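Local coordinates for uncharacterized protein (Shewanella amazonensis, PDB 2QVP), which probably acts as a zinc-dependent metallocarboxypeptidase of the M14 family, at residues 124-129 / 144-149. Numbering follows the deposited sequence.
Sequences ENPNRG and SAEGRI. With SO4 (sulfate ion), chain D.
The Glu146 carboxylate turns one face to the CB-CG edge of the Pro126 ring: CG lies over that face, 3.5 Å from OE1, which itself sits beyond the ring's edge rather than above its centre. That oxygen also accepts from Ser144 OG through its anti lone pair, and the amide of Asn120 donates to it as well, so two donors fix the carboxylate beside the proline. Ser144 meets the loop with its whole side chain: OG sits 3.3 Å from Pro126 CA, and CB lies 3.6 Å from Glu124 CB. Its chi1 of 74° places OG between the backbone N and the carbonyl carbon, where it N-caps helix 145-152 by accepting from Gly147 N at 3.0 Å. Polar coupling between the segments passes through one water, which donates to Pro126 O and to Arg128 O (2.7 Å) and accepts from Ser144 N (3.0 Å). On the other side of the loop, the Asn125 amide closes an Asx turn: Asn127 N approaches OD1 from above the carbonyl plane, 57° out of it, and His75 bonds to the same oxygen. At the edge of this amide, ND2 donates to a sulfate O1 lying in its plane (2.6 Å, N-H...O 163°); Asn127 ND2 reaches O4 weakly. The chemistry implies a water-linked helix cap and an amide able to bind sulfate, probably from the crystallisation liquor, which does not establish a natural anion site.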
loop_
_atom_site.group_PDB
_atom_site.type_symbol
_atom_site.label_atom_id
_atom_site.label_comp_id
_atom_site.label_asym_id
_atom_site.label_seq_id
_atom_site.Cartn_x
_atom_site.Cartn_y
_atom_site.Cartn_z
ATOM N N GLU A 124 -13.002 -1.867 13.586
ATOM C CA GLU A 124 -11.671 -1.324 13.860
ATOM C C GLU A 124 -11.036 -0.783 12.580
ATOM O O GLU A 124 -11.264 -1.325 11.504
ATOM C CB GLU A 124 -10.748 -2.416 14.419
ATOM C CG GLU A 124 -11.189 -3.112 15.716
ATOM C CD GLU A 124 -10.983 -2.279 16.981
ATOM O OE1 GLU A 124 -10.042 -1.439 17.031
ATOM O OE2 GLU A 124 -11.748 -2.507 17.951
ATOM N N ASN A 125 -10.230 0.258 12.710
ATOM C CA ASN A 125 -9.467 0.866 11.619
ATOM C C ASN A 125 -8.086 0.197 11.572
ATOM O O ASN A 125 -7.243 0.503 12.416
ATOM C CB ASN A 125 -9.305 2.374 11.851
ATOM C CG ASN A 125 -8.450 3.060 10.781
ATOM O OD1 ASN A 125 -8.032 2.458 9.782
ATOM N ND2 ASN A 125 -8.216 4.343 10.978
ATOM N N PRO A 126 -7.824 -0.691 10.583
ATOM C CA PRO A 126 -6.505 -1.331 10.562
ATOM C C PRO A 126 -5.275 -0.478 10.262
ATOM O O PRO A 126 -4.187 -0.962 10.493
ATOM C CB PRO A 126 -6.664 -2.443 9.482
ATOM C CG PRO A 126 -8.154 -2.650 9.360
ATOM C CD PRO A 126 -8.679 -1.244 9.509
ATOM N N ASN A 127 -5.432 0.760 9.813
ATOM C CA ASN A 127 -4.299 1.598 9.463
ATOM C C ASN A 127 -3.749 2.365 10.658
ATOM O O ASN A 127 -2.743 3.023 10.522
ATOM C CB ASN A 127 -4.684 2.580 8.359
ATOM C CG ASN A 127 -3.500 3.328 7.773
ATOM O OD1 ASN A 127 -2.442 2.768 7.550
ATOM N ND2 ASN A 127 -3.678 4.612 7.548
ATOM N N ARG A 128 -4.375 2.310 11.823
ATOM C CA ARG A 128 -3.823 3.054 12.954
ATOM C C ARG A 128 -3.501 2.176 14.152
ATOM O O ARG A 128 -3.848 0.990 14.183
ATOM C CB ARG A 128 -4.636 4.349 13.216
ATOM C CG ARG A 128 -4.270 5.450 12.098
ATOM C CD ARG A 128 -4.512 6.918 12.447
ATOM N NE ARG A 128 -3.605 7.429 13.478
ATOM C CZ ARG A 128 -3.787 8.575 14.165
ATOM N NH1 ARG A 128 -4.827 9.387 13.918
ATOM N NH2 ARG A 128 -2.912 8.933 15.125
ATOM N N GLY A 129 -2.703 2.727 15.053
ATOM C CA GLY A 129 -2.232 2.036 16.244
ATOM C C GLY A 129 -0.963 1.238 16.087
ATOM O O GLY A 129 -0.841 0.166 16.666
ATOM N N SER A 144 -5.997 -2.532 15.635
ATOM C CA SER A 144 -6.969 -3.505 15.164
ATOM C C SER A 144 -6.326 -4.882 15.204
ATOM O O SER A 144 -5.087 -4.991 15.318
ATOM C CB SER A 144 -7.315 -3.216 13.725
ATOM O OG SER A 144 -6.220 -3.622 12.919
ATOM N N ALA A 145 -7.160 -5.925 15.101
ATOM C CA ALA A 145 -6.685 -7.328 15.024
ATOM C C ALA A 145 -5.605 -7.540 13.947
ATOM O O ALA A 145 -4.625 -8.245 14.171
ATOM C CB ALA A 145 -7.859 -8.281 14.772
ATOM N N GLU A 146 -5.786 -6.910 12.794
ATOM C CA GLU A 146 -4.843 -7.002 11.677
ATOM C C GLU A 146 -3.533 -6.295 12.023
ATOM O O GLU A 146 -2.429 -6.781 11.724
ATOM C CB GLU A 146 -5.421 -6.394 10.391
ATOM C CG GLU A 146 -6.726 -7.053 9.866
ATOM C CD GLU A 146 -8.005 -6.583 10.527
ATOM O OE1 GLU A 146 -7.965 -5.554 11.278
ATOM O OE2 GLU A 146 -9.045 -7.251 10.278
ATOM N N GLY A 147 -3.672 -5.135 12.665
ATOM C CA GLY A 147 -2.533 -4.363 13.104
ATOM C C GLY A 147 -1.723 -5.176 14.077
ATOM O O GLY A 147 -0.510 -5.151 13.981
ATOM N N ARG A 148 -2.396 -5.914 14.976
ATOM C CA ARG A 148 -1.700 -6.767 15.933
ATOM C C ARG A 148 -0.975 -7.911 15.206
ATOM O O ARG A 148 0.161 -8.256 15.574
ATOM C CB ARG A 148 -2.653 -7.251 17.032
ATOM C CG ARG A 148 -3.106 -6.106 17.945
ATOM C CD ARG A 148 -4.124 -6.523 19.001
ATOM N NE ARG A 148 -4.528 -5.358 19.800
ATOM C CZ ARG A 148 -3.947 -4.928 20.926
ATOM N NH1 ARG A 148 -2.922 -5.562 21.496
ATOM N NH2 ARG A 148 -4.412 -3.840 21.508
ATOM N N ILE A 149 -1.599 -8.473 14.164
ATOM C CA ILE A 149 -0.964 -9.528 13.328
ATOM C C ILE A 149 0.319 -9.004 12.672
ATOM O O ILE A 149 1.363 -9.670 12.737
ATOM C CB ILE A 149 -1.917 -10.097 12.244
ATOM C CG1 ILE A 149 -2.926 -11.040 12.892
ATOM C CG2 ILE A 149 -1.119 -10.804 11.064
ATOM C CD1 ILE A 149 -4.041 -11.427 11.985
HETATM S S SO4 D . -6.586 6.716 8.992
HETATM O O1 SO4 D . -6.819 5.280 9.042
HETATM O O2 SO4 D . -6.869 7.259 7.681
HETATM O O3 SO4 D . -7.428 7.384 9.977
HETATM O O4 SO4 D . -5.164 6.977 9.261
HETATM O O HOH W 1 -4.241 -1.519 13.367
#